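Local coordinates for protein cruciferin (Brassica napus, PDB 3KGL) that probably serves as a nutrient reservoir in the seed, being an 11S storage globulin built from two cupin domains, at residues Leu15-His19 against Glu29-His33; Gln37-Ser41 against Leu377-Pro381; Ser44-Ile50 against Leu173-Leu179; Leu304-Leu310 against Ala325-Arg331; Val350-His356 against Asp369-Gly375. All coordinates share one frame; numbering follows the deposited sequence.

Contact 1 of 5, residues Leu15-His19 against Glu29-His33; sequences LEPSH and EVWDH
P17 lays its pyrrolidine over the six-membered ring of W31, the two side chains running side by side. P17 CD stands 3.9 Å from that ring's centroid and 22° off its normal, a CH-pi contact; proline suits the spot because its stiff ring offers carbon to the indole face. E16 C covers the same face, while L15 comes in at the pyrrole end, its CB 3.9 Å from W31 CD1. P17 CG also lies 3.6 Å from E29 CB. Beyond CG the glutamate runs out extended, and its carboxylate meets R47 and R27 in salt bridges.

Next to the proline the backbones join through a classic beta bulge, S18 and H19 both facing V30. V30 O accepts a nearly straight bond from S18 N at 3.0 Å and a weak one from H19 N at 3.4 Å, while V30 N gives its hydrogen to H19 O at 3.1 Å. S18 OG rests on the methylene of D32, 3.6 Å from D32 CB, and the D32 carboxylate turns to the backbone of H34.

Strand 26-30 lies between strands 19-23 and 43-50 of the N-terminal cupin sheet; W31, leaving it, meets F45 edge-to-face on strand 43-50 and touches L38 on helix 36-41.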
# COMPACT_ATOMS: atom_id res chain seq x y z
N LEU A 15 -18.95 20.04 -5.29
CA LEU A 15 -19.43 19.56 -4.00
C LEU A 15 -19.26 20.58 -2.87
O LEU A 15 -18.38 21.44 -2.91
CB LEU A 15 -18.69 18.28 -3.61
CG LEU A 15 -18.88 17.02 -4.45
CD1 LEU A 15 -17.75 16.04 -4.19
CD2 LEU A 15 -20.22 16.39 -4.14
N GLU A 16 -20.11 20.45 -1.86
CA GLU A 16 -19.98 21.27 -0.67
C GLU A 16 -20.16 20.41 0.58
O GLU A 16 -20.50 19.23 0.48
CB GLU A 16 -21.02 22.39 -0.71
CG GLU A 16 -20.98 23.24 -1.96
CD GLU A 16 -22.12 24.23 -2.04
OE1 GLU A 16 -23.02 24.20 -1.16
OE2 GLU A 16 -22.12 25.05 -2.99
N PRO A 17 -19.92 20.99 1.77
CA PRO A 17 -19.98 20.19 2.99
C PRO A 17 -21.30 19.46 3.17
O PRO A 17 -22.30 19.93 2.65
CB PRO A 17 -19.76 21.23 4.08
CG PRO A 17 -18.87 22.19 3.46
CD PRO A 17 -19.36 22.32 2.04
N SER A 18 -21.30 18.34 3.88
CA SER A 18 -22.52 17.54 4.05
C SER A 18 -22.95 17.40 5.49
O SER A 18 -24.01 16.85 5.76
CB SER A 18 -22.36 16.14 3.44
OG SER A 18 -22.30 16.22 2.02
N HIS A 19 -22.12 17.88 6.41
CA HIS A 19 -22.44 17.89 7.83
C HIS A 19 -21.73 19.09 8.42
O HIS A 19 -20.64 19.43 7.95
CB HIS A 19 -21.94 16.63 8.57
CG HIS A 19 -22.04 15.35 7.79
ND1 HIS A 19 -23.05 14.44 7.99
CD2 HIS A 19 -21.23 14.82 6.83
CE1 HIS A 19 -22.88 13.40 7.18
NE2 HIS A 19 -21.78 13.61 6.47
N GLU A 29 -16.79 22.19 8.84
CA GLU A 29 -17.64 21.74 7.75
C GLU A 29 -16.98 20.60 7.02
O GLU A 29 -15.92 20.75 6.43
CB GLU A 29 -17.93 22.90 6.81
CG GLU A 29 -18.62 24.04 7.53
CD GLU A 29 -19.05 25.14 6.61
OE1 GLU A 29 -18.21 25.62 5.82
OE2 GLU A 29 -20.23 25.53 6.69
N VAL A 30 -17.62 19.44 7.07
CA VAL A 30 -16.98 18.23 6.59
C VAL A 30 -17.71 17.62 5.41
O VAL A 30 -18.94 17.45 5.44
CB VAL A 30 -16.78 17.22 7.75
CG1 VAL A 30 -17.84 17.42 8.80
CG2 VAL A 30 -16.77 15.80 7.25
N TRP A 31 -16.93 17.30 4.37
CA TRP A 31 -17.41 16.70 3.12
C TRP A 31 -17.71 15.23 3.26
O TRP A 31 -17.17 14.56 4.14
CB TRP A 31 -16.38 16.88 2.01
CG TRP A 31 -16.59 18.10 1.17
CD1 TRP A 31 -17.24 18.15 -0.02
CD2 TRP A 31 -16.15 19.43 1.44
NE1 TRP A 31 -17.24 19.43 -0.51
CE2 TRP A 31 -16.58 20.24 0.37
CE3 TRP A 31 -15.44 20.03 2.48
CZ2 TRP A 31 -16.32 21.59 0.31
CZ3 TRP A 31 -15.19 21.39 2.42
CH2 TRP A 31 -15.62 22.15 1.34
N ASP A 32 -18.57 14.72 2.39
CA ASP A 32 -18.94 13.31 2.44
C ASP A 32 -18.01 12.41 1.61
O ASP A 32 -17.95 12.51 0.38
CB ASP A 32 -20.37 13.14 1.99
CG ASP A 32 -20.90 11.76 2.29
OD1 ASP A 32 -20.27 11.05 3.11
OD2 ASP A 32 -21.94 11.39 1.72
N HIS A 33 -17.31 11.51 2.29
CA HIS A 33 -16.39 10.62 1.59
C HIS A 33 -17.10 9.40 1.03
O HIS A 33 -16.49 8.63 0.28
CB HIS A 33 -15.24 10.21 2.51
CG HIS A 33 -15.69 9.81 3.88
ND1 HIS A 33 -15.98 10.72 4.87
CD2 HIS A 33 -15.92 8.58 4.42
CE1 HIS A 33 -16.36 10.08 5.96
NE2 HIS A 33 -16.33 8.78 5.71

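Contact 2 of 5, residues Gln37-Ser41 against Leu377-Pro381; sequences QLRCS and LLSIP
S379 turns its hydroxyl to the helix that carries Q37 and S41. With OG anti to the backbone N (chi1 164°), S379 donates to Q37 O at 2.9 Å, approaching from 45° above the carbonyl plane. S41 OG stands 2.9 Å from S379 OG; its one proton may go to S379 OG or, more weakly, to A346 O. Serine fits both places: it is small enough for the helix to sit close, and its hydroxyl gives a buried polar atom a mate.

Around this polar centre the contact is largely apolar. The extended side chain of Q37 runs past S379, its CG 3.4 Å from S379 CB. L38 closes in with one branch, L38 CD2 lying 4.1 Å from S379 CB and 4.5 Å from L377 CD2. At the far end C40 SG rests against the ring of P381, 3.6 Å from P381 CB; the same sulfur is tied to C7 by a disulfide, and P381 packs on L188 of a second subunit. Putting an alanine at Q37 removes everything beyond CB and would probably leave the S379 methylene without its cover and open a gap between helix and strand.

The helix axis passes 8.1 Å from that of strand 377-380. Helix 36-41 leads from strand 26-30 to strand 43-50 of the N-terminal cupin, whereas strand 377-380 edges a C-terminal cupin sheet beside strand 346-352.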
# COMPACT_ATOMS: atom_id res chain seq x y z
N GLN A 37 -18.10 9.91 -6.15
CA GLN A 37 -17.02 10.76 -6.65
C GLN A 37 -15.84 10.97 -5.68
O GLN A 37 -14.68 11.02 -6.12
CB GLN A 37 -17.62 12.11 -7.06
CG GLN A 37 -16.73 13.30 -6.94
CD GLN A 37 -17.46 14.58 -7.33
OE1 GLN A 37 -16.87 15.66 -7.36
NE2 GLN A 37 -18.75 14.45 -7.64
N LEU A 38 -16.12 11.09 -4.39
CA LEU A 38 -15.05 11.26 -3.40
C LEU A 38 -14.41 9.94 -3.02
O LEU A 38 -13.21 9.89 -2.75
CB LEU A 38 -15.53 12.01 -2.15
CG LEU A 38 -15.34 13.52 -2.18
CD1 LEU A 38 -15.44 14.09 -0.78
CD2 LEU A 38 -13.99 13.86 -2.78
N ARG A 39 -15.21 8.88 -2.99
CA ARG A 39 -14.73 7.54 -2.65
C ARG A 39 -13.67 7.04 -3.63
O ARG A 39 -12.65 6.48 -3.22
CB ARG A 39 -15.91 6.57 -2.55
CG ARG A 39 -15.57 5.10 -2.35
CD ARG A 39 -16.75 4.34 -1.74
NE ARG A 39 -17.93 4.39 -2.59
CZ ARG A 39 -19.19 4.28 -2.15
NH1 ARG A 39 -19.43 4.12 -0.85
NH2 ARG A 39 -20.20 4.35 -3.01
N CYS A 40 -13.90 7.26 -4.91
CA CYS A 40 -12.92 6.97 -5.95
C CYS A 40 -11.56 7.61 -5.65
O CYS A 40 -10.54 6.92 -5.60
CB CYS A 40 -13.43 7.42 -7.32
SG CYS A 40 -12.23 7.34 -8.72
N SER A 41 -11.54 8.92 -5.47
CA SER A 41 -10.30 9.65 -5.22
C SER A 41 -9.62 9.20 -3.93
O SER A 41 -8.47 9.54 -3.68
CB SER A 41 -10.55 11.16 -5.19
OG SER A 41 -10.40 11.71 -6.49
N LEU A 377 -15.91 22.03 -4.33
CA LEU A 377 -14.83 21.06 -4.47
C LEU A 377 -15.19 20.12 -5.59
O LEU A 377 -16.34 19.66 -5.68
CB LEU A 377 -14.69 20.28 -3.17
CG LEU A 377 -13.61 19.22 -3.03
CD1 LEU A 377 -12.29 19.89 -2.72
CD2 LEU A 377 -13.98 18.24 -1.92
N LEU A 378 -14.23 19.85 -6.46
CA LEU A 378 -14.44 18.96 -7.61
C LEU A 378 -13.38 17.90 -7.61
O LEU A 378 -12.19 18.20 -7.53
CB LEU A 378 -14.35 19.74 -8.92
CG LEU A 378 -14.64 18.98 -10.21
CD1 LEU A 378 -16.10 18.59 -10.30
CD2 LEU A 378 -14.24 19.85 -11.39
N SER A 379 -13.81 16.64 -7.67
CA SER A 379 -12.90 15.51 -7.62
C SER A 379 -12.48 15.07 -9.04
O SER A 379 -13.29 14.97 -9.95
CB SER A 379 -13.55 14.38 -6.81
OG SER A 379 -12.91 13.13 -7.01
N ILE A 380 -11.18 14.84 -9.24
CA ILE A 380 -10.65 14.51 -10.56
C ILE A 380 -9.70 13.30 -10.47
O ILE A 380 -8.51 13.47 -10.19
CB ILE A 380 -9.90 15.72 -11.14
CG1 ILE A 380 -10.78 16.97 -11.06
CG2 ILE A 380 -9.44 15.45 -12.57
CD1 ILE A 380 -10.10 18.22 -11.56
N PRO A 381 -10.22 12.08 -10.72
CA PRO A 381 -9.42 10.87 -10.53
C PRO A 381 -8.34 10.73 -11.60
O PRO A 381 -8.55 11.21 -12.72
CB PRO A 381 -10.45 9.74 -10.67
CG PRO A 381 -11.79 10.41 -10.62
CD PRO A 381 -11.58 11.77 -11.15

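Contact 3 of 5, residues Ser44-Ile50 against Leu173-Leu179; sequences SFVRYII and LVIVSVL
I50 and I175 meet through their outermost methyls, I50 CD1 lying 3.6 Å from I175 CD1 and 3.9 Å from L173 CD2. They sit on the inner face of an antiparallel strand pair in the N-terminal cupin beta-barrel, packed on F165 of the opposing sheet. The Y48 ring lies obliquely against I175, Y48 CD2 being 4.1 Å from I175 CB; its hydroxyl binds a glycerol, probably from the crystallisation liquor. Further along, V46 CG1 covers S177 CB at 3.5 Å, the serine's hydroxyl turning to S67. Beta-branched V46 and I175 suit an extended strand, whose backbone angles they prefer, their methyls filling the interior.

On the other face S177 O stands 3.4 Å above the plane of the F45 ring, toward its rim. Backbone bonds join the strands along the pair, I175 N to Y48 O weakly. At the polar edge R47 reaches E29 in a salt bridge and Y349 through NH2, its chain bending at chi3 (-76°) after R47 CG has passed 4.0 Å from V174 CG1.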
# COMPACT_ATOMS: atom_id res chain seq x y z
N SER A 44 -11.06 12.38 1.94
CA SER A 44 -12.11 13.23 2.47
C SER A 44 -11.58 14.66 2.48
O SER A 44 -10.39 14.90 2.25
CB SER A 44 -12.48 12.79 3.89
OG SER A 44 -13.50 13.59 4.44
N PHE A 45 -12.46 15.61 2.74
CA PHE A 45 -12.09 17.02 2.72
C PHE A 45 -12.84 17.69 3.87
O PHE A 45 -13.88 17.21 4.30
CB PHE A 45 -12.48 17.62 1.37
CG PHE A 45 -11.75 18.89 1.02
CD1 PHE A 45 -10.49 18.85 0.46
CD2 PHE A 45 -12.34 20.13 1.22
CE1 PHE A 45 -9.82 20.01 0.13
CE2 PHE A 45 -11.67 21.30 0.89
CZ PHE A 45 -10.42 21.24 0.35
N VAL A 46 -12.28 18.78 4.40
CA VAL A 46 -12.90 19.48 5.53
C VAL A 46 -12.48 20.92 5.50
O VAL A 46 -11.41 21.25 5.00
CB VAL A 46 -12.48 18.87 6.89
CG1 VAL A 46 -10.97 18.86 7.01
CG2 VAL A 46 -13.09 19.65 8.04
N ARG A 47 -13.32 21.79 6.04
CA ARG A 47 -12.99 23.21 6.12
C ARG A 47 -13.22 23.65 7.53
O ARG A 47 -14.31 23.48 8.05
CB ARG A 47 -13.87 24.03 5.20
CG ARG A 47 -13.71 25.52 5.39
CD ARG A 47 -14.95 26.29 4.98
NE ARG A 47 -15.07 26.41 3.54
CZ ARG A 47 -16.09 25.96 2.83
NH1 ARG A 47 -17.12 25.36 3.42
NH2 ARG A 47 -16.09 26.11 1.52
N TYR A 48 -12.18 24.18 8.17
CA TYR A 48 -12.35 24.84 9.45
C TYR A 48 -12.73 26.27 9.14
O TYR A 48 -12.04 26.93 8.36
CB TYR A 48 -11.04 24.87 10.22
CG TYR A 48 -10.43 23.53 10.54
CD1 TYR A 48 -11.21 22.40 10.70
CD2 TYR A 48 -9.05 23.41 10.72
CE1 TYR A 48 -10.65 21.18 11.01
CE2 TYR A 48 -8.49 22.20 11.03
CZ TYR A 48 -9.28 21.08 11.17
OH TYR A 48 -8.70 19.87 11.48
N ILE A 49 -13.82 26.76 9.74
CA ILE A 49 -14.11 28.20 9.69
C ILE A 49 -14.05 28.84 11.06
O ILE A 49 -15.04 28.81 11.80
CB ILE A 49 -15.47 28.53 9.11
CG1 ILE A 49 -15.79 27.63 7.92
CG2 ILE A 49 -15.46 29.95 8.71
CD1 ILE A 49 -16.85 28.19 7.01
N ILE A 50 -12.91 29.46 11.38
CA ILE A 50 -12.64 29.91 12.75
C ILE A 50 -12.88 31.41 12.94
O ILE A 50 -12.31 32.25 12.24
CB ILE A 50 -11.22 29.54 13.21
CG1 ILE A 50 -10.93 28.08 12.88
CG2 ILE A 50 -11.08 29.78 14.70
CD1 ILE A 50 -9.47 27.76 12.76
N LEU A 173 -10.76 33.21 9.98
CA LEU A 173 -9.66 32.41 9.47
C LEU A 173 -10.21 31.11 8.90
O LEU A 173 -10.91 30.37 9.59
CB LEU A 173 -8.69 32.09 10.61
CG LEU A 173 -7.68 30.98 10.36
CD1 LEU A 173 -6.63 31.41 9.34
CD2 LEU A 173 -7.05 30.62 11.68
N VAL A 174 -9.90 30.84 7.64
CA VAL A 174 -10.44 29.67 6.96
C VAL A 174 -9.33 28.73 6.55
O VAL A 174 -8.56 29.03 5.65
CB VAL A 174 -11.26 30.05 5.70
CG1 VAL A 174 -11.58 28.82 4.91
CG2 VAL A 174 -12.54 30.75 6.09
N ILE A 175 -9.24 27.59 7.23
CA ILE A 175 -8.34 26.55 6.78
C ILE A 175 -9.15 25.48 6.05
O ILE A 175 -10.26 25.14 6.46
CB ILE A 175 -7.47 25.93 7.93
CG1 ILE A 175 -6.66 27.00 8.67
CG2 ILE A 175 -6.49 24.92 7.36
CD1 ILE A 175 -7.23 27.41 10.00
N VAL A 176 -8.58 24.98 4.95
CA VAL A 176 -9.14 23.91 4.16
C VAL A 176 -8.14 22.74 4.13
O VAL A 176 -6.94 22.96 4.02
CB VAL A 176 -9.48 24.45 2.77
CG1 VAL A 176 -8.91 23.58 1.66
CG2 VAL A 176 -10.99 24.63 2.64
N SER A 177 -8.63 21.50 4.28
CA SER A 177 -7.77 20.32 4.52
C SER A 177 -8.18 19.08 3.74
O SER A 177 -9.35 18.73 3.71
CB SER A 177 -7.76 19.94 6.01
OG SER A 177 -7.10 20.89 6.83
N VAL A 178 -7.20 18.38 3.15
CA VAL A 178 -7.47 17.05 2.60
C VAL A 178 -6.98 15.98 3.58
O VAL A 178 -5.95 16.14 4.22
CB VAL A 178 -6.81 16.81 1.21
CG1 VAL A 178 -5.32 16.75 1.34
CG2 VAL A 178 -7.32 15.51 0.59
N LEU A 179 -7.74 14.90 3.70
CA LEU A 179 -7.30 13.75 4.48
C LEU A 179 -7.17 12.57 3.53
O LEU A 179 -8.12 12.24 2.83
CB LEU A 179 -8.30 13.46 5.60
CG LEU A 179 -8.63 14.65 6.51
CD1 LEU A 179 -9.91 14.41 7.25
CD2 LEU A 179 -7.52 14.95 7.50

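Contact 4 of 5, residues Leu304-Leu310 against Ala325-Arg331; sequences LGYISTL and ALRGSIR
S308 N gives R327 O the shortest backbone bond here, 2.8 Å and nearly straight. It belongs to an antiparallel pair of strands in the C-terminal cupin beta-barrel, continued by Y306 N to S329 O at 3.0 Å and closed by R331 N to L304 O.

Y306 and S329 share one face. The tyrosine takes the crowded position, CG between the backbone N and the carbonyl carbon (chi1 64°), which swings the ring across to the other strand: Y306 CE2 comes to S329 CB, and S329 N stands 4.2 Å above one ring face, toward its rim. Its hydroxyl makes a weak bond to D292, while S329 OG is held by R396. If a valine stood in place of Y306, the S329 methylene would probably lose its covering ring and D292 one of its partners. R327, on the same face, forms a salt bridge with D292 and bonds to T351.

Opposite, at phi 142° G305 fits readily, since a beta carbon would be directed at S329 O. I307, across from G328, turns CG2, anti to its own N, to within 3.4 Å of L326 CD2. T309 OG1 lies 3.9 Å from L326 CG.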
# COMPACT_ATOMS: atom_id res chain seq x y z
N LEU A 304 -1.67 36.64 -17.66
CA LEU A 304 -2.60 35.51 -17.50
C LEU A 304 -2.76 34.99 -16.07
O LEU A 304 -3.88 34.71 -15.64
CB LEU A 304 -2.18 34.35 -18.40
CG LEU A 304 -2.96 34.16 -19.68
CD1 LEU A 304 -3.88 35.33 -19.89
CD2 LEU A 304 -1.99 33.98 -20.85
N GLY A 305 -1.65 34.81 -15.36
CA GLY A 305 -1.69 34.33 -13.98
C GLY A 305 -0.54 33.38 -13.68
O GLY A 305 0.39 33.29 -14.46
N TYR A 306 -0.60 32.68 -12.54
CA TYR A 306 0.42 31.66 -12.24
C TYR A 306 -0.14 30.32 -11.79
O TYR A 306 -1.30 30.20 -11.43
CB TYR A 306 1.42 32.13 -11.18
CG TYR A 306 0.83 32.40 -9.82
CD1 TYR A 306 1.23 31.66 -8.70
CD2 TYR A 306 -0.13 33.39 -9.64
CE1 TYR A 306 0.69 31.92 -7.44
CE2 TYR A 306 -0.68 33.66 -8.39
CZ TYR A 306 -0.27 32.92 -7.29
OH TYR A 306 -0.83 33.20 -6.06
N ILE A 307 0.73 29.32 -11.82
CA ILE A 307 0.49 28.07 -11.11
C ILE A 307 1.72 27.69 -10.32
O ILE A 307 2.81 27.59 -10.88
CB ILE A 307 0.18 26.92 -12.05
CG1 ILE A 307 -1.16 27.18 -12.74
CG2 ILE A 307 0.13 25.63 -11.25
CD1 ILE A 307 -1.39 26.34 -13.96
N SER A 308 1.55 27.50 -9.02
CA SER A 308 2.66 27.17 -8.16
C SER A 308 2.44 25.74 -7.68
O SER A 308 1.33 25.23 -7.75
CB SER A 308 2.70 28.13 -6.97
OG SER A 308 4.02 28.59 -6.73
N THR A 309 3.49 25.09 -7.21
CA THR A 309 3.37 23.68 -6.88
C THR A 309 4.24 23.22 -5.73
O THR A 309 5.40 23.61 -5.64
CB THR A 309 3.72 22.82 -8.10
OG1 THR A 309 2.53 22.62 -8.88
CG2 THR A 309 4.24 21.48 -7.67
N LEU A 310 3.67 22.36 -4.88
CA LEU A 310 4.41 21.70 -3.82
C LEU A 310 4.72 20.23 -4.12
O LEU A 310 4.03 19.34 -3.64
CB LEU A 310 3.64 21.77 -2.52
CG LEU A 310 4.16 22.76 -1.49
CD1 LEU A 310 3.64 22.37 -0.13
CD2 LEU A 310 5.68 22.76 -1.51
N ALA A 325 0.55 19.39 -3.78
CA ALA A 325 -0.43 20.45 -3.95
C ALA A 325 -0.12 21.35 -5.14
O ALA A 325 1.02 21.39 -5.61
CB ALA A 325 -0.59 21.28 -2.67
N LEU A 326 -1.16 22.03 -5.62
CA LEU A 326 -1.07 22.95 -6.76
C LEU A 326 -2.00 24.16 -6.58
O LEU A 326 -3.22 24.02 -6.62
CB LEU A 326 -1.40 22.22 -8.07
CG LEU A 326 -1.27 22.99 -9.39
CD1 LEU A 326 -1.38 22.06 -10.59
CD2 LEU A 326 -2.31 24.09 -9.50
N ARG A 327 -1.42 25.35 -6.39
CA ARG A 327 -2.20 26.58 -6.28
C ARG A 327 -2.14 27.38 -7.57
O ARG A 327 -1.08 27.48 -8.19
CB ARG A 327 -1.71 27.42 -5.10
CG ARG A 327 -2.10 28.89 -5.16
CD ARG A 327 -3.55 29.11 -4.89
NE ARG A 327 -3.78 30.34 -4.12
CZ ARG A 327 -4.96 30.73 -3.63
NH1 ARG A 327 -6.05 30.01 -3.85
NH2 ARG A 327 -5.05 31.85 -2.92
N GLY A 328 -3.27 27.94 -7.97
CA GLY A 328 -3.32 28.73 -9.19
C GLY A 328 -4.23 29.95 -9.12
O GLY A 328 -5.33 29.92 -8.55
N SER A 329 -3.74 31.05 -9.71
CA SER A 329 -4.51 32.28 -9.90
C SER A 329 -4.52 32.66 -11.36
O SER A 329 -3.47 32.97 -11.92
CB SER A 329 -3.88 33.44 -9.13
OG SER A 329 -4.68 33.83 -8.03
N ILE A 330 -5.69 32.67 -11.99
CA ILE A 330 -5.80 33.15 -13.37
C ILE A 330 -6.84 34.27 -13.53
O ILE A 330 -7.73 34.43 -12.71
CB ILE A 330 -6.03 32.00 -14.37
CG1 ILE A 330 -7.41 31.38 -14.20
CG2 ILE A 330 -4.98 30.92 -14.16
CD1 ILE A 330 -7.50 29.99 -14.79
N ARG A 331 -6.70 35.06 -14.58
CA ARG A 331 -7.59 36.19 -14.79
C ARG A 331 -8.64 35.85 -15.82
O ARG A 331 -8.41 35.04 -16.70
CB ARG A 331 -6.79 37.42 -15.22
CG ARG A 331 -5.44 37.56 -14.53
CD ARG A 331 -5.07 39.01 -14.38
NE ARG A 331 -6.15 39.73 -13.74
CZ ARG A 331 -6.10 41.02 -13.44
NH1 ARG A 331 -5.01 41.71 -13.74
NH2 ARG A 331 -7.13 41.61 -12.86

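Contact 5 of 5, residues Val350-His356 against Asp369-Gly375; sequences VTDGEAH and DGQVSQG
A355 and V372 form a hydrogen-bonded antiparallel pair, A355 N to V372 O at 3.2 Å with a weaker return bond, and further along G375 N bonds straight to V350 O at 2.9 Å. Past the pair, H356 uses both ring nitrogens. Its ring stands anti to the backbone N (chi1 -173°), which carries it across to the other segment. H356 ND1 donates to Q371 OE1 at 3.2 Å, the oxygen lying close to the ring plane, and H356 NE2 donates to D369 OD1 at 2.8 Å, the carboxylate turned 81° from the ring. With two acceptors and a sulfate close by, probably from the crystallisation liquor, the imidazole may well be positively charged. G370 CA lies 3.4 Å from H356 CE1, and the G370 backbone passes over one face of the ring.

The chain turns a corner at G370, between strands 366-369 and 371-373, both paired with strand 354-360 in the C-terminal cupin barrel. The Q371 and E354 side chains cross at about a right angle, while the buried V350 packs its methyls on the backbone of S373 and Q374. T351 and D352 both face R396 in a classic beta bulge, with D352 in a salt bridge to that arginine. G353 follows at positive phi, easy without a beta carbon; its N donates to a water at 3.0 Å, which donates to Q374 OE1 at 2.6 Å.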
# COMPACT_ATOMS: atom_id res chain seq x y z
N VAL A 350 -12.13 25.71 -5.05
CA VAL A 350 -12.14 27.09 -5.50
C VAL A 350 -12.06 27.99 -4.27
O VAL A 350 -12.85 27.84 -3.34
CB VAL A 350 -13.42 27.39 -6.28
CG1 VAL A 350 -13.44 28.84 -6.78
CG2 VAL A 350 -13.53 26.42 -7.43
N THR A 351 -11.10 28.91 -4.24
CA THR A 351 -11.00 29.83 -3.11
C THR A 351 -11.53 31.20 -3.50
O THR A 351 -11.83 32.01 -2.63
CB THR A 351 -9.55 29.96 -2.56
OG1 THR A 351 -8.68 30.50 -3.57
CG2 THR A 351 -9.03 28.62 -2.11
N ASP A 352 -11.66 31.45 -4.80
CA ASP A 352 -12.03 32.77 -5.29
C ASP A 352 -12.58 32.74 -6.70
O ASP A 352 -11.91 32.29 -7.64
CB ASP A 352 -10.81 33.69 -5.24
CG ASP A 352 -10.38 34.03 -3.83
OD1 ASP A 352 -11.20 34.65 -3.12
OD2 ASP A 352 -9.23 33.68 -3.44
N GLY A 353 -13.80 33.24 -6.87
CA GLY A 353 -14.36 33.37 -8.19
C GLY A 353 -14.89 32.11 -8.84
O GLY A 353 -15.26 31.13 -8.18
N GLU A 354 -14.92 32.14 -10.16
CA GLU A 354 -15.66 31.15 -10.91
C GLU A 354 -14.89 30.76 -12.16
O GLU A 354 -14.17 31.57 -12.74
CB GLU A 354 -17.01 31.74 -11.35
CG GLU A 354 -17.96 32.12 -10.23
CD GLU A 354 -19.41 31.73 -10.53
OE1 GLU A 354 -20.29 31.93 -9.66
OE2 GLU A 354 -19.66 31.20 -11.64
N ALA A 355 -15.06 29.52 -12.58
CA ALA A 355 -14.53 29.09 -13.86
C ALA A 355 -15.38 27.97 -14.45
O ALA A 355 -16.09 27.26 -13.74
CB ALA A 355 -13.09 28.66 -13.73
N HIS A 356 -15.31 27.82 -15.76
CA HIS A 356 -16.08 26.79 -16.42
C HIS A 356 -15.18 25.63 -16.78
O HIS A 356 -14.20 25.79 -17.52
CB HIS A 356 -16.77 27.34 -17.66
CG HIS A 356 -17.72 26.37 -18.28
ND1 HIS A 356 -19.06 26.34 -17.96
CD2 HIS A 356 -17.51 25.37 -19.17
CE1 HIS A 356 -19.64 25.36 -18.64
NE2 HIS A 356 -18.72 24.77 -19.38
N ASP A 369 -19.46 19.50 -16.78
CA ASP A 369 -19.41 20.58 -17.76
C ASP A 369 -20.26 21.74 -17.24
O ASP A 369 -21.46 21.82 -17.48
CB ASP A 369 -19.91 20.05 -19.12
CG ASP A 369 -20.32 21.16 -20.08
OD1 ASP A 369 -19.63 22.20 -20.16
OD2 ASP A 369 -21.34 20.97 -20.78
N GLY A 370 -19.61 22.63 -16.49
CA GLY A 370 -20.31 23.68 -15.78
C GLY A 370 -19.48 24.54 -14.84
O GLY A 370 -18.24 24.45 -14.74
N GLN A 371 -20.20 25.38 -14.10
CA GLN A 371 -19.56 26.38 -13.28
C GLN A 371 -19.13 25.81 -11.94
O GLN A 371 -19.75 24.89 -11.40
CB GLN A 371 -20.52 27.55 -13.09
CG GLN A 371 -19.86 28.92 -13.20
CD GLN A 371 -19.27 29.22 -14.58
OE1 GLN A 371 -19.44 28.46 -15.55
NE2 GLN A 371 -18.56 30.34 -14.66
N VAL A 372 -18.05 26.37 -11.42
CA VAL A 372 -17.48 25.93 -10.17
C VAL A 372 -16.97 27.19 -9.49
O VAL A 372 -16.20 27.95 -10.08
CB VAL A 372 -16.34 24.93 -10.42
CG1 VAL A 372 -15.46 24.82 -9.23
CG2 VAL A 372 -16.91 23.58 -10.77
N SER A 373 -17.42 27.43 -8.27
CA SER A 373 -17.18 28.71 -7.64
C SER A 373 -16.71 28.57 -6.20
O SER A 373 -16.63 27.46 -5.67
CB SER A 373 -18.45 29.54 -7.70
OG SER A 373 -19.50 28.88 -7.01
N GLN A 374 -16.43 29.70 -5.56
CA GLN A 374 -15.92 29.73 -4.19
C GLN A 374 -16.51 28.69 -3.25
O GLN A 374 -17.73 28.59 -3.09
CB GLN A 374 -16.10 31.12 -3.59
CG GLN A 374 -15.64 31.21 -2.14
CD GLN A 374 -15.04 32.56 -1.80
OE1 GLN A 374 -14.62 33.31 -2.69
NE2 GLN A 374 -14.98 32.88 -0.51
N GLY A 375 -15.63 27.90 -2.64
CA GLY A 375 -16.01 26.94 -1.62
C GLY A 375 -16.47 25.59 -2.13
O GLY A 375 -16.68 24.67 -1.36
O HOH W 1 -15.57 34.49 -4.77

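How the contacts relate
Contacts 2, 3 and 4 are largely buried, whereas contacts 1 and 5 lie partly at the surface. Contacts 1 and 3 belong to one sheet of the N-terminal cupin and meet through the E29-R47 salt bridge; contacts 4 and 5 belong to the C-terminal cupin and meet where R327 bonds to T351. Contact 2 spans the two domains, and L15 N of contact 1 probably bonds to L377 O of contact 2. Chemistry follows place: aliphatic packing dominates contact 3, a ladder with one aliphatic and one polar, charged face contact 4, neighbouring serine hydroxyls the buried helix-strand join of contact 2, an indole-proline contact and a bulge contact 1, and charged or amide groups with a water contact 5.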